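Long-range contacts in N-acetylglucosamine-specific lectin (Saxidomus purpuratus, PDB 6A7T), which binds carbohydrate, N-acetyl-D-glucosamine in particular, through a C-type lectin domain whose sugar recognition does not depend on calcium: residues 113-118 / 130-135; 123-128 / 135-140; 37-42 / 149-154; 61-66 / 87-92. One frame throughout, in Å; residues are numbered along the deposited sequence.

Contact 1: residues 113-118 / 130-135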
loop_
_atom_site.group_PDB
_atom_site.type_symbol
_atom_site.label_atom_id
_atom_site.label_comp_id
_atom_site.label_asym_id
_atom_site.label_seq_id
_atom_site.Cartn_x
_atom_site.Cartn_y
_atom_site.Cartn_z
ATOM N N TRP A 113 1.576 21.516 2.983
ATOM C CA TRP A 113 2.385 22.552 3.552
ATOM C C TRP A 113 1.736 23.095 4.823
ATOM O O TRP A 113 0.525 23.148 4.861
ATOM C CB TRP A 113 2.555 23.703 2.565
ATOM C CG TRP A 113 3.406 23.355 1.379
ATOM C CD1 TRP A 113 2.988 22.998 0.138
ATOM C CD2 TRP A 113 4.832 23.309 1.360
ATOM N NE1 TRP A 113 4.073 22.798 -0.678
ATOM C CE2 TRP A 113 5.204 23.045 0.028
ATOM C CE3 TRP A 113 5.818 23.661 2.276
ATOM C CZ2 TRP A 113 6.535 22.958 -0.352
ATOM C CZ3 TRP A 113 7.139 23.598 1.903
ATOM C CH2 TRP A 113 7.480 23.292 0.576
ATOM N N GLY A 114 2.565 23.547 5.767
ATOM C CA GLY A 114 2.096 24.276 6.936
ATOM C C GLY A 114 1.670 25.668 6.516
ATOM O O GLY A 114 1.952 26.114 5.405
ATOM N N PRO A 115 0.949 26.404 7.385
ATOM C CA PRO A 115 0.425 27.694 6.957
ATOM C C PRO A 115 1.559 28.617 6.480
ATOM O O PRO A 115 2.563 28.708 7.128
ATOM C CB PRO A 115 -0.241 28.221 8.237
ATOM C CG PRO A 115 -0.435 27.025 9.158
ATOM C CD PRO A 115 0.640 26.022 8.773
ATOM N N ASN A 116 1.338 29.332 5.371
ATOM C CA ASN A 116 2.254 30.367 4.863
ATOM C C ASN A 116 3.641 29.777 4.544
ATOM O O ASN A 116 4.679 30.431 4.824
ATOM C CB ASN A 116 2.343 31.538 5.827
ATOM C CG ASN A 116 0.954 32.047 6.166
ATOM O OD1 ASN A 116 0.157 32.318 5.268
ATOM N ND2 ASN A 116 0.638 32.088 7.450
ATOM N N ARG A 117 3.594 28.546 4.055
ATOM C CA ARG A 117 4.740 27.745 3.590
ATOM C C ARG A 117 4.398 27.209 2.198
ATOM O O ARG A 117 3.269 26.825 1.899
ATOM C CB ARG A 117 5.009 26.600 4.584
ATOM C CG ARG A 117 5.509 27.022 5.957
ATOM C CD ARG A 117 6.688 27.948 5.952
ATOM N NE ARG A 117 7.191 28.231 7.272
ATOM C CZ ARG A 117 6.744 29.223 8.027
ATOM N NH1 ARG A 117 5.834 30.045 7.537
ATOM N NH2 ARG A 117 7.244 29.429 9.233
ATOM N N PRO A 118 5.413 27.154 1.315
ATOM C CA PRO A 118 6.771 27.532 1.634
ATOM C C PRO A 118 7.035 29.034 1.827
ATOM O O PRO A 118 6.509 29.875 1.108
ATOM C CB PRO A 118 7.552 27.047 0.404
ATOM C CG PRO A 118 6.526 27.102 -0.717
ATOM C CD PRO A 118 5.190 26.762 -0.062
ATOM N N TYR A 130 6.233 22.830 14.998
ATOM C CA TYR A 130 6.680 24.032 15.681
ATOM C C TYR A 130 5.676 25.167 15.449
ATOM O O TYR A 130 5.334 25.536 14.321
ATOM C CB TYR A 130 8.101 24.434 15.269
ATOM C CG TYR A 130 8.640 25.621 16.037
ATOM C CD1 TYR A 130 8.757 25.588 17.415
ATOM C CD2 TYR A 130 8.981 26.794 15.388
ATOM C CE1 TYR A 130 9.217 26.680 18.130
ATOM C CE2 TYR A 130 9.448 27.896 16.085
ATOM C CZ TYR A 130 9.557 27.844 17.460
ATOM O OH TYR A 130 10.020 28.936 18.152
ATOM N N LYS A 131 5.157 25.679 16.575
ATOM C CA LYS A 131 4.127 26.711 16.598
ATOM C C LYS A 131 2.944 26.302 15.699
ATOM O O LYS A 131 2.314 25.296 15.943
ATOM C CB LYS A 131 4.785 28.062 16.281
ATOM C CG LYS A 131 6.006 28.372 17.149
ATOM C CD LYS A 131 6.407 29.841 17.241
ATOM C CE LYS A 131 6.709 30.462 15.895
ATOM N NZ LYS A 131 7.745 31.524 16.007
ATOM N N GLU A 132 2.621 27.130 14.695
ATOM C CA GLU A 132 1.441 26.994 13.815
ATOM C C GLU A 132 1.563 25.792 12.844
ATOM O O GLU A 132 0.576 25.371 12.261
ATOM C CB GLU A 132 1.211 28.324 13.072
ATOM C CG GLU A 132 2.336 28.759 12.109
ATOM C CD GLU A 132 3.647 29.279 12.712
ATOM O OE1 GLU A 132 3.604 29.810 13.850
ATOM O OE2 GLU A 132 4.732 29.143 12.048
ATOM N N ILE A 133 2.780 25.275 12.635
ATOM C CA ILE A 133 3.015 24.130 11.751
ATOM C C ILE A 133 2.935 22.864 12.631
ATOM O O ILE A 133 3.808 22.639 13.478
ATOM C CB ILE A 133 4.364 24.314 11.027
ATOM C CG1 ILE A 133 4.350 25.594 10.184
ATOM C CG2 ILE A 133 4.753 23.103 10.212
ATOM C CD1 ILE A 133 5.679 25.976 9.559
ATOM N N VAL A 134 1.871 22.083 12.442
ATOM C CA VAL A 134 1.571 20.918 13.287
ATOM C C VAL A 134 1.776 19.633 12.476
ATOM O O VAL A 134 0.812 19.083 11.938
ATOM C CB VAL A 134 0.141 21.018 13.848
ATOM C CG1 VAL A 134 -0.165 19.923 14.851
ATOM C CG2 VAL A 134 -0.076 22.379 14.457
ATOM N N TRP A 135 3.034 19.163 12.407
ATOM C CA TRP A 135 3.372 18.013 11.603
ATOM C C TRP A 135 2.887 18.211 10.159
ATOM O O TRP A 135 2.131 17.458 9.605
ATOM C CB TRP A 135 2.908 16.701 12.252
ATOM C CG TRP A 135 3.689 16.349 13.479
ATOM C CD1 TRP A 135 3.167 16.131 14.727
ATOM C CD2 TRP A 135 5.114 16.233 13.615
ATOM N NE1 TRP A 135 4.169 15.825 15.601
ATOM C CE2 TRP A 135 5.372 15.903 14.965
ATOM C CE3 TRP A 135 6.201 16.340 12.733
ATOM C CZ2 TRP A 135 6.656 15.649 15.436
ATOM C CZ3 TRP A 135 7.473 16.131 13.213
ATOM C CH2 TRP A 135 7.701 15.836 14.561
#

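Contact 2: residues 123-128 / 135-140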
loop_
_atom_site.group_PDB
_atom_site.type_symbol
_atom_site.label_atom_id
_atom_site.label_comp_id
_atom_site.label_asym_id
_atom_site.label_seq_id
_atom_site.Cartn_x
_atom_site.Cartn_y
_atom_site.Cartn_z
ATOM N N GLY A 123 14.809 25.739 -1.226
ATOM C CA GLY A 123 15.002 24.942 -0.025
ATOM C C GLY A 123 14.774 23.453 -0.206
ATOM O O GLY A 123 14.521 22.947 -1.309
ATOM N N CYS A 124 14.858 22.748 0.929
ATOM C CA CYS A 124 14.465 21.341 0.999
ATOM C C CYS A 124 13.360 21.192 2.037
ATOM O O CYS A 124 13.239 22.049 2.892
ATOM C CB CYS A 124 15.660 20.479 1.356
ATOM S SG CYS A 124 16.940 20.571 0.084
ATOM N N MET A 125 12.600 20.103 1.939
ATOM C CA MET A 125 11.385 19.980 2.736
ATOM C C MET A 125 11.566 19.024 3.919
ATOM O O MET A 125 12.282 18.018 3.859
ATOM C CB MET A 125 10.206 19.525 1.891
ATOM C CG MET A 125 9.877 20.479 0.701
ATOM S SD MET A 125 8.741 19.882 -0.490
ATOM C CE MET A 125 7.303 19.641 0.565
ATOM N N ASP A 126 10.819 19.356 4.963
ATOM C CA ASP A 126 10.638 18.511 6.136
ATOM C C ASP A 126 9.159 18.466 6.531
ATOM O O ASP A 126 8.356 19.220 6.032
ATOM C CB ASP A 126 11.550 18.963 7.270
ATOM C CG ASP A 126 11.327 20.349 7.845
ATOM O OD1 ASP A 126 10.245 20.888 7.638
ATOM O OD2 ASP A 126 12.244 20.804 8.560
ATOM N N TYR A 127 8.809 17.496 7.384
ATOM C CA TYR A 127 7.668 17.625 8.324
ATOM C C TYR A 127 8.241 18.369 9.515
ATOM O O TYR A 127 9.273 17.990 10.020
ATOM C CB TYR A 127 7.122 16.262 8.765
ATOM C CG TYR A 127 6.118 15.670 7.828
ATOM C CD1 TYR A 127 4.750 15.904 7.927
ATOM C CD2 TYR A 127 6.540 14.834 6.796
ATOM C CE1 TYR A 127 3.845 15.341 7.045
ATOM C CE2 TYR A 127 5.651 14.318 5.873
ATOM C CZ TYR A 127 4.288 14.550 5.990
ATOM O OH TYR A 127 3.413 14.027 5.072
ATOM N N LEU A 128 7.515 19.373 10.013
ATOM C CA LEU A 128 7.932 20.134 11.171
ATOM C C LEU A 128 6.767 20.213 12.157
ATOM O O LEU A 128 5.618 20.309 11.701
ATOM C CB LEU A 128 8.271 21.552 10.688
ATOM C CG LEU A 128 8.614 22.589 11.754
ATOM C CD1 LEU A 128 9.859 22.257 12.556
ATOM C CD2 LEU A 128 8.726 23.982 11.128
ATOM N N TRP A 135 3.034 19.163 12.407
ATOM C CA TRP A 135 3.372 18.013 11.603
ATOM C C TRP A 135 2.887 18.211 10.159
ATOM O O TRP A 135 2.131 17.458 9.605
ATOM C CB TRP A 135 2.908 16.701 12.252
ATOM C CG TRP A 135 3.689 16.349 13.479
ATOM C CD1 TRP A 135 3.167 16.131 14.727
ATOM C CD2 TRP A 135 5.114 16.233 13.615
ATOM N NE1 TRP A 135 4.169 15.825 15.601
ATOM C CE2 TRP A 135 5.372 15.903 14.965
ATOM C CE3 TRP A 135 6.201 16.340 12.733
ATOM C CZ2 TRP A 135 6.656 15.649 15.436
ATOM C CZ3 TRP A 135 7.473 16.131 13.213
ATOM C CH2 TRP A 135 7.701 15.836 14.561
ATOM N N GLN A 136 3.375 19.312 9.568
ATOM C CA GLN A 136 3.096 19.689 8.184
ATOM C C GLN A 136 4.436 20.083 7.559
ATOM O O GLN A 136 5.459 20.273 8.261
ATOM C CB GLN A 136 2.075 20.833 8.157
ATOM C CG GLN A 136 0.682 20.409 8.579
ATOM C CD GLN A 136 -0.175 21.626 8.846
ATOM O OE1 GLN A 136 0.144 22.489 9.663
ATOM N NE2 GLN A 136 -1.227 21.717 8.082
ATOM N N TRP A 137 4.423 20.328 6.260
ATOM C CA TRP A 137 5.703 20.573 5.574
ATOM C C TRP A 137 6.211 22.007 5.774
ATOM O O TRP A 137 5.411 22.944 5.839
ATOM C CB TRP A 137 5.619 20.235 4.082
ATOM C CG TRP A 137 4.966 18.963 3.718
ATOM C CD1 TRP A 137 4.955 17.793 4.418
ATOM C CD2 TRP A 137 4.292 18.703 2.488
ATOM N NE1 TRP A 137 4.259 16.863 3.741
ATOM C CE2 TRP A 137 3.830 17.389 2.546
ATOM C CE3 TRP A 137 3.975 19.477 1.363
ATOM C CZ2 TRP A 137 3.100 16.795 1.533
ATOM C CZ3 TRP A 137 3.201 18.901 0.385
ATOM C CH2 TRP A 137 2.820 17.578 0.424
ATOM N N ASN A 138 7.541 22.171 5.931
ATOM C CA ASN A 138 8.236 23.447 6.013
ATOM C C ASN A 138 9.442 23.392 5.056
ATOM O O ASN A 138 9.966 22.284 4.769
ATOM C CB ASN A 138 8.813 23.733 7.394
ATOM C CG ASN A 138 9.377 25.119 7.509
ATOM O OD1 ASN A 138 8.764 26.027 6.984
ATOM N ND2 ASN A 138 10.528 25.269 8.156
ATOM N N ASP A 139 9.837 24.542 4.529
ATOM C CA ASP A 139 11.010 24.695 3.637
ATOM C C ASP A 139 12.180 25.239 4.444
ATOM O O ASP A 139 12.060 26.282 5.119
ATOM C CB ASP A 139 10.690 25.668 2.493
ATOM C CG ASP A 139 10.251 27.046 2.978
ATOM O OD1 ASP A 139 9.194 27.105 3.633
ATOM O OD2 ASP A 139 11.030 28.012 2.800
ATOM N N HIS A 140 13.347 24.585 4.371
ATOM C CA HIS A 140 14.534 24.959 5.052
ATOM C C HIS A 140 15.606 25.215 3.982
ATOM O O HIS A 140 15.775 24.402 3.078
ATOM C CB HIS A 140 15.022 23.869 6.033
ATOM C CG HIS A 140 16.206 24.262 6.846
ATOM N ND1 HIS A 140 16.106 25.193 7.882
ATOM C CD2 HIS A 140 17.490 23.822 6.886
ATOM C CE1 HIS A 140 17.270 25.308 8.484
ATOM N NE2 HIS A 140 18.151 24.505 7.875
#

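Contact 3: residues 37-42 / 149-154. With CA (calcium ion), chain C.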
loop_
_atom_site.group_PDB
_atom_site.type_symbol
_atom_site.label_atom_id
_atom_site.label_comp_id
_atom_site.label_asym_id
_atom_site.label_seq_id
_atom_site.Cartn_x
_atom_site.Cartn_y
_atom_site.Cartn_z
ATOM N N SER A 37 4.078 0.363 0.258
ATOM C CA SER A 37 5.489 0.745 0.469
ATOM C C SER A 37 5.929 0.375 1.872
ATOM O O SER A 37 5.119 0.279 2.766
ATOM C CB SER A 37 5.673 2.226 0.307
ATOM O OG SER A 37 5.492 2.612 -1.034
ATOM N N CYS A 38 7.250 0.213 2.030
ATOM C CA CYS A 38 7.912 0.105 3.332
ATOM C C CYS A 38 8.624 1.434 3.651
ATOM O O CYS A 38 9.210 2.056 2.796
ATOM C CB CYS A 38 8.893 -1.046 3.356
ATOM S SG CYS A 38 8.106 -2.664 3.128
ATOM N N TYR A 39 8.531 1.836 4.912
ATOM C CA TYR A 39 9.080 3.093 5.402
ATOM C C TYR A 39 10.040 2.859 6.565
ATOM O O TYR A 39 9.753 2.091 7.499
ATOM C CB TYR A 39 7.960 3.982 5.908
ATOM C CG TYR A 39 6.922 4.335 4.870
ATOM C CD1 TYR A 39 5.919 3.436 4.516
ATOM C CD2 TYR A 39 6.936 5.564 4.232
ATOM C CE1 TYR A 39 4.983 3.736 3.527
ATOM C CE2 TYR A 39 5.951 5.914 3.326
ATOM C CZ TYR A 39 5.008 4.979 2.927
ATOM O OH TYR A 39 4.074 5.378 2.011
ATOM N N LEU A 40 11.103 3.694 6.571
ATOM C CA LEU A 40 12.050 3.750 7.677
ATOM C C LEU A 40 12.045 5.168 8.231
ATOM O O LEU A 40 12.379 6.104 7.499
ATOM C CB LEU A 40 13.446 3.397 7.151
ATOM C CG LEU A 40 14.563 3.432 8.216
ATOM C CD1 LEU A 40 14.341 2.399 9.283
ATOM C CD2 LEU A 40 15.917 3.230 7.586
ATOM N N PHE A 41 11.679 5.303 9.510
ATOM C CA PHE A 41 11.755 6.546 10.242
ATOM C C PHE A 41 13.102 6.551 10.956
ATOM O O PHE A 41 13.221 5.997 12.064
ATOM C CB PHE A 41 10.526 6.671 11.148
ATOM C CG PHE A 41 9.226 6.726 10.388
ATOM C CD1 PHE A 41 8.612 5.558 9.943
ATOM C CD2 PHE A 41 8.575 7.940 10.144
ATOM C CE1 PHE A 41 7.397 5.600 9.266
ATOM C CE2 PHE A 41 7.382 7.977 9.445
ATOM C CZ PHE A 41 6.785 6.812 9.018
ATOM N N ASP A 42 14.113 7.011 10.235
ATOM C CA ASP A 42 15.482 6.852 10.707
ATOM C C ASP A 42 15.859 8.017 11.629
ATOM O O ASP A 42 15.708 9.173 11.259
ATOM C CB ASP A 42 16.466 6.705 9.558
ATOM C CG ASP A 42 17.793 6.133 10.062
ATOM O OD1 ASP A 42 17.887 4.892 10.283
ATOM O OD2 ASP A 42 18.694 6.916 10.309
ATOM N N PRO A 149 16.636 13.777 11.595
ATOM C CA PRO A 149 16.216 12.420 11.221
ATOM C C PRO A 149 15.542 12.554 9.847
ATOM O O PRO A 149 15.271 13.651 9.377
ATOM C CB PRO A 149 15.270 12.020 12.381
ATOM C CG PRO A 149 14.619 13.313 12.729
ATOM C CD PRO A 149 15.711 14.361 12.588
ATOM N N SER A 150 15.183 11.422 9.275
ATOM C CA SER A 150 14.626 11.420 7.898
ATOM C C SER A 150 13.724 10.205 7.743
ATOM O O SER A 150 13.721 9.327 8.608
ATOM C CB SER A 150 15.722 11.434 6.869
ATOM O OG SER A 150 16.570 10.287 6.918
ATOM N N ILE A 151 12.960 10.225 6.667
ATOM C CA ILE A 151 11.992 9.140 6.360
ATOM C C ILE A 151 12.297 8.587 4.966
ATOM O O ILE A 151 12.259 9.329 3.991
ATOM C CB ILE A 151 10.534 9.614 6.464
ATOM C CG1 ILE A 151 10.261 10.256 7.824
ATOM C CG2 ILE A 151 9.585 8.460 6.213
ATOM C CD1 ILE A 151 9.041 11.129 7.905
ATOM N N CYS A 152 12.625 7.291 4.904
ATOM C CA CYS A 152 12.903 6.619 3.626
ATOM C C CYS A 152 11.663 5.800 3.220
ATOM O O CYS A 152 10.934 5.334 4.095
ATOM C CB CYS A 152 14.057 5.639 3.656
ATOM S SG CYS A 152 15.611 6.333 4.260
ATOM N N GLU A 153 11.392 5.745 1.916
ATOM C CA GLU A 153 10.280 4.975 1.352
ATOM C C GLU A 153 10.851 4.025 0.290
ATOM O O GLU A 153 11.612 4.454 -0.533
ATOM C CB GLU A 153 9.235 5.927 0.794
ATOM C CG GLU A 153 8.006 5.240 0.198
ATOM C CD GLU A 153 6.976 6.149 -0.466
ATOM O OE1 GLU A 153 7.268 7.358 -0.746
ATOM O OE2 GLU A 153 5.893 5.631 -0.753
ATOM N N THR A 154 10.421 2.756 0.294
ATOM C CA THR A 154 10.752 1.838 -0.806
ATOM C C THR A 154 9.466 1.171 -1.294
ATOM O O THR A 154 8.538 0.916 -0.497
ATOM C CB THR A 154 11.778 0.776 -0.384
ATOM O OG1 THR A 154 12.121 -0.003 -1.531
ATOM C CG2 THR A 154 11.282 -0.097 0.740
HETATM CA CA CA C . 4.880 7.892 -1.452
HETATM O O HOH W 1 3.139 6.294 -2.185
HETATM O O HOH W 2 5.908 7.084 -3.567
#

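Contact 4: residues 61-66 / 87-92. With CA (calcium ion), chain C.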
loop_
_atom_site.group_PDB
_atom_site.type_symbol
_atom_site.label_atom_id
_atom_site.label_comp_id
_atom_site.label_asym_id
_atom_site.label_seq_id
_atom_site.Cartn_x
_atom_site.Cartn_y
_atom_site.Cartn_z
ATOM N N ALA A 61 14.427 5.707 -1.072
ATOM C CA ALA A 61 14.587 7.139 -1.339
ATOM C C ALA A 61 13.860 7.906 -0.259
ATOM O O ALA A 61 12.988 7.370 0.373
ATOM C CB ALA A 61 14.016 7.480 -2.695
ATOM N N LEU A 62 14.247 9.172 -0.047
ATOM C CA LEU A 62 13.466 9.987 0.881
ATOM C C LEU A 62 11.988 9.968 0.433
ATOM O O LEU A 62 11.668 10.001 -0.769
ATOM C CB LEU A 62 14.033 11.413 0.906
ATOM C CG LEU A 62 15.305 11.650 1.695
ATOM C CD1 LEU A 62 15.899 13.002 1.334
ATOM C CD2 LEU A 62 15.034 11.523 3.176
ATOM N N VAL A 63 11.080 9.878 1.427
ATOM C CA VAL A 63 9.670 9.708 1.213
ATOM C C VAL A 63 9.077 10.820 0.350
ATOM O O VAL A 63 9.407 11.957 0.505
ATOM C CB VAL A 63 8.927 9.606 2.555
ATOM C CG1 VAL A 63 8.997 10.898 3.342
ATOM C CG2 VAL A 63 7.499 9.125 2.348
ATOM N N THR A 64 8.196 10.434 -0.568
ATOM C CA THR A 64 7.412 11.386 -1.367
ATOM C C THR A 64 5.944 11.156 -0.991
ATOM O O THR A 64 5.585 10.055 -0.718
ATOM C CB THR A 64 7.697 11.171 -2.848
ATOM O OG1 THR A 64 7.309 9.835 -3.132
ATOM C CG2 THR A 64 9.161 11.388 -3.135
ATOM N N VAL A 65 5.175 12.259 -0.860
ATOM C CA VAL A 65 3.843 12.202 -0.203
ATOM C C VAL A 65 2.783 12.631 -1.217
ATOM O O VAL A 65 2.534 13.828 -1.377
ATOM C CB VAL A 65 3.792 13.039 1.080
ATOM C CG1 VAL A 65 2.473 12.797 1.830
ATOM C CG2 VAL A 65 4.993 12.765 1.981
ATOM N N GLU A 66 2.278 11.621 -1.895
ATOM C CA GLU A 66 1.384 11.792 -3.057
ATOM C C GLU A 66 -0.074 11.992 -2.642
ATOM O O GLU A 66 -0.857 12.504 -3.472
ATOM C CB GLU A 66 1.465 10.572 -3.957
ATOM C CG GLU A 66 2.764 10.550 -4.767
ATOM C CD GLU A 66 3.958 9.859 -4.107
ATOM O OE1 GLU A 66 3.788 9.139 -3.075
ATOM O OE2 GLU A 66 5.068 10.076 -4.628
ATOM N N TYR A 87 11.516 16.096 10.481
ATOM C CA TYR A 87 12.091 14.975 9.729
ATOM C C TYR A 87 12.261 15.424 8.281
ATOM O O TYR A 87 11.314 15.884 7.703
ATOM C CB TYR A 87 11.169 13.754 9.755
ATOM C CG TYR A 87 11.062 13.026 11.066
ATOM C CD1 TYR A 87 10.287 13.532 12.088
ATOM C CD2 TYR A 87 11.686 11.809 11.263
ATOM C CE1 TYR A 87 10.134 12.850 13.289
ATOM C CE2 TYR A 87 11.554 11.117 12.460
ATOM C CZ TYR A 87 10.775 11.644 13.480
ATOM O OH TYR A 87 10.653 11.007 14.699
ATOM N N TRP A 88 13.423 15.131 7.694
ATOM C CA TRP A 88 13.600 15.381 6.244
ATOM C C TRP A 88 12.746 14.448 5.394
ATOM O O TRP A 88 12.661 13.229 5.697
ATOM C CB TRP A 88 15.073 15.210 5.842
ATOM C CG TRP A 88 15.983 16.226 6.464
ATOM C CD1 TRP A 88 17.087 15.953 7.191
ATOM C CD2 TRP A 88 15.848 17.663 6.475
ATOM N NE1 TRP A 88 17.703 17.106 7.597
ATOM C CE2 TRP A 88 16.951 18.159 7.201
ATOM C CE3 TRP A 88 14.928 18.563 5.925
ATOM C CZ2 TRP A 88 17.187 19.524 7.380
ATOM C CZ3 TRP A 88 15.152 19.915 6.113
ATOM C CH2 TRP A 88 16.257 20.368 6.841
ATOM N N ILE A 89 12.218 14.988 4.286
ATOM C CA ILE A 89 11.451 14.222 3.306
ATOM C C ILE A 89 11.956 14.559 1.895
ATOM O O ILE A 89 12.776 15.418 1.724
ATOM C CB ILE A 89 9.940 14.435 3.439
ATOM C CG1 ILE A 89 9.518 15.884 3.150
ATOM C CG2 ILE A 89 9.486 13.991 4.810
ATOM C CD1 ILE A 89 8.007 16.108 3.142
ATOM N N GLY A 90 11.475 13.798 0.953
ATOM C CA GLY A 90 11.986 13.752 -0.427
ATOM C C GLY A 90 11.373 14.827 -1.306
ATOM O O GLY A 90 10.935 14.522 -2.419
ATOM N N GLY A 91 11.410 16.079 -0.838
ATOM C CA GLY A 91 11.003 17.229 -1.691
ATOM C C GLY A 91 11.986 18.355 -1.564
ATOM O O GLY A 91 12.649 18.569 -0.557
ATOM N N SER A 92 12.126 19.127 -2.637
ATOM C CA SER A 92 13.125 20.150 -2.706
ATOM C C SER A 92 12.816 21.011 -3.938
ATOM O O SER A 92 12.045 20.662 -4.782
ATOM C CB SER A 92 14.557 19.616 -2.793
ATOM O OG SER A 92 14.763 18.966 -4.024
HETATM CA CA CA C . 4.880 7.892 -1.452
HETATM O O HOH W 1 3.139 6.294 -2.185
HETATM O O HOH W 2 5.908 7.084 -3.567
#

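Contact 1: residues 113-118 / 130-135
I133 lays its CD1 methyl over one face of the R117 guanidinium. CD1 of I133 comes to 3.5 Å from NE of R117, and the two side chains cross at about a right angle. R117 reaches this place through a bend at its second torsion (chi2 -51°). Nearer the backbone, CG1 of I133 packs against CD of P115 at 4.0 Å.

E132 comes in obliquely. Its OE2 is 3.8 Å from NH2 of R117, a long salt bridge. The oxygen stands well out of the guanidinium plane and no N-H points at it, so the attraction is one of charge alone. NE and NH1 of R117 are engaged in other directions. NH1 of R117 bonds to O of N116 at 3.0 Å, within its own segment, and NE is bonded to OD1 of N138. Together these fix the rotation of the guanidinium. CD of P115 rests 3.5 Å from O of E132.

Both segments turn here: G114-R117 is a type II turn and Y130-I133 a type II' turn. R117 is a residue of the N-acetyl-D-glucosamine site, which is empty in this chain; the loop 130-135 packs beside it, next to the 124-130/136-140 hairpin of the C-type lectin fold.

Contact 2: residues 123-128 / 135-140
W137 drives the edge of its indole into the face of the Y127 ring. The stack is T-shaped: the five-membered ring of W137 and the ring of Y127 have centroids 4.6 Å apart and planes at 85°. NE1 of W137 lies 3.2 Å from CZ of Y127. This non-hydrogen-bonded pair diverges at the backbone, yet its side chains lie side by side. OH of Y127 is bonded to D71. M125 bends at its last torsion (chi3 61°), which brings CE to 3.4 Å from CE3 of W137.

The two segments form the hairpin of strands 124-130 and 136-140 in the C-type lectin domain. Three hydrogen-bonded pairs, C124-H140, D126-N138 and L128-Q136, tie it together. W135 and Q136 both face L128, a G1 beta bulge at the corner of the chain. CE3 of W135 lies 4.1 Å from CB of Y127.

D126, L128 and N138 share a face. CG of N138 is anti to the backbone N (chi1 -173°), and the amide lies alongside L128, whose CD2 is 3.7 Å from ND2 of N138. OD1 of N138 accepts from R117. R117, N138 and H140 are residues of the N-acetyl-D-glucosamine site, unoccupied in this chain. NE2 of H140 is bonded to T146.

Contact 3: residues 37-42 / 149-154
S37 and E153 meet beside the calcium ion. E153 binds the metal with both carboxylate oxygens, OE1 at 2.5 Å and OE2 at 2.6 Å. Its chain is extended (chi1 -179°), which carries the carboxylate from the strand to the ion. Two waters also bind the metal, and T64, E66 and E70 complete the site.

S37 stands in the second shell. Its OG donates to OE2 of E153 at 3.1 Å, on the anti side and 19° out of the carboxylate plane. OE2 thus serves the metal and a hydroxyl at once. Y39 runs alongside E153, its ring nearly parallel to the carboxylate (18°). CE2 of Y39 is 3.8 Å from CG of E153, and OH of Y39 is bonded to E70, another calcium ligand.

Behind the site lies a regular antiparallel ladder. Strands 37-43 and 148-154 come from the two ends of the chain and close the C-type lectin domain into a loop. The pairs C38-T154, L40-C152 and D42-S150 each carry two backbone bonds. On the face of Y39 and E153, I151 sets CG2 over the F41 ring, 4.2 Å from its centroid, a CH-pi contact. Helix 68-78 covers this patch through F73 and I74. On the other face, CB of L40 meets CB of C152 at 4.2 Å, and disulfides join C152 to C55 and C38 to C27.

Contact 4: residues 61-66 / 87-92
The calcium-binding loop that follows strand 61-62 meets the corner of strand 86-94 here. N of G90 donates to O of V63 at 2.8 Å, with an N-H...O angle of 145°. G90 is the centre of an inverse gamma turn, where the chain changes direction. CB of L62 sits 3.4 Å from CA of G90, a tight carbon contact. The backbone of G90 lies directly against L62 and V63.

V63 and I89 are also packed tighter than usual. CG1 of V63 lies between the backbone N and the carbonyl carbon (chi1 66°), and this aims it at CG2 of I89, 3.5 Å away. In this C-type lectin domain the segments join the two sheets, L62 belonging to one and I89 to the other. CD2 of L62 reaches O of W88 at 3.9 Å, while W48 and K52 of helix 48-57 also pack on L62.

The next residues turn to the metal. O of T64 binds the calcium ion at 2.4 Å and OE1 of E66 at 2.3 Å. OG1 of T64 donates to OE2 of E66 at 2.7 Å, on the syn side, which holds the carboxylate with its other oxygen on the ion. E70 and E153 are the remaining protein ligands.

How the contacts relate
Contact 4 lies nearest the centre of the chain and contact 1 farthest from it, in loops at the surface. Contacts 2 and 4 are buried, contacts 1 and 3 partly so. Contacts 3 and 4 share one calcium ion and two waters, and strand 61-62 pairs with strand 148-154 between them. Contacts 2 and 4 reach the same sheet through strands 124-130 and 86-94. Contacts 1 and 2 share W135 and bring sugar-binding residues together, with R117 bonded to N138. Contacts 2 and 3 are backbone ladders with aromatic or aliphatic packing. Contact 4 is tight carbon packing around one backbone bond, and adds calcium ligands from T64 and E66. Contact 1 relies on methyl packing and a long ion pair.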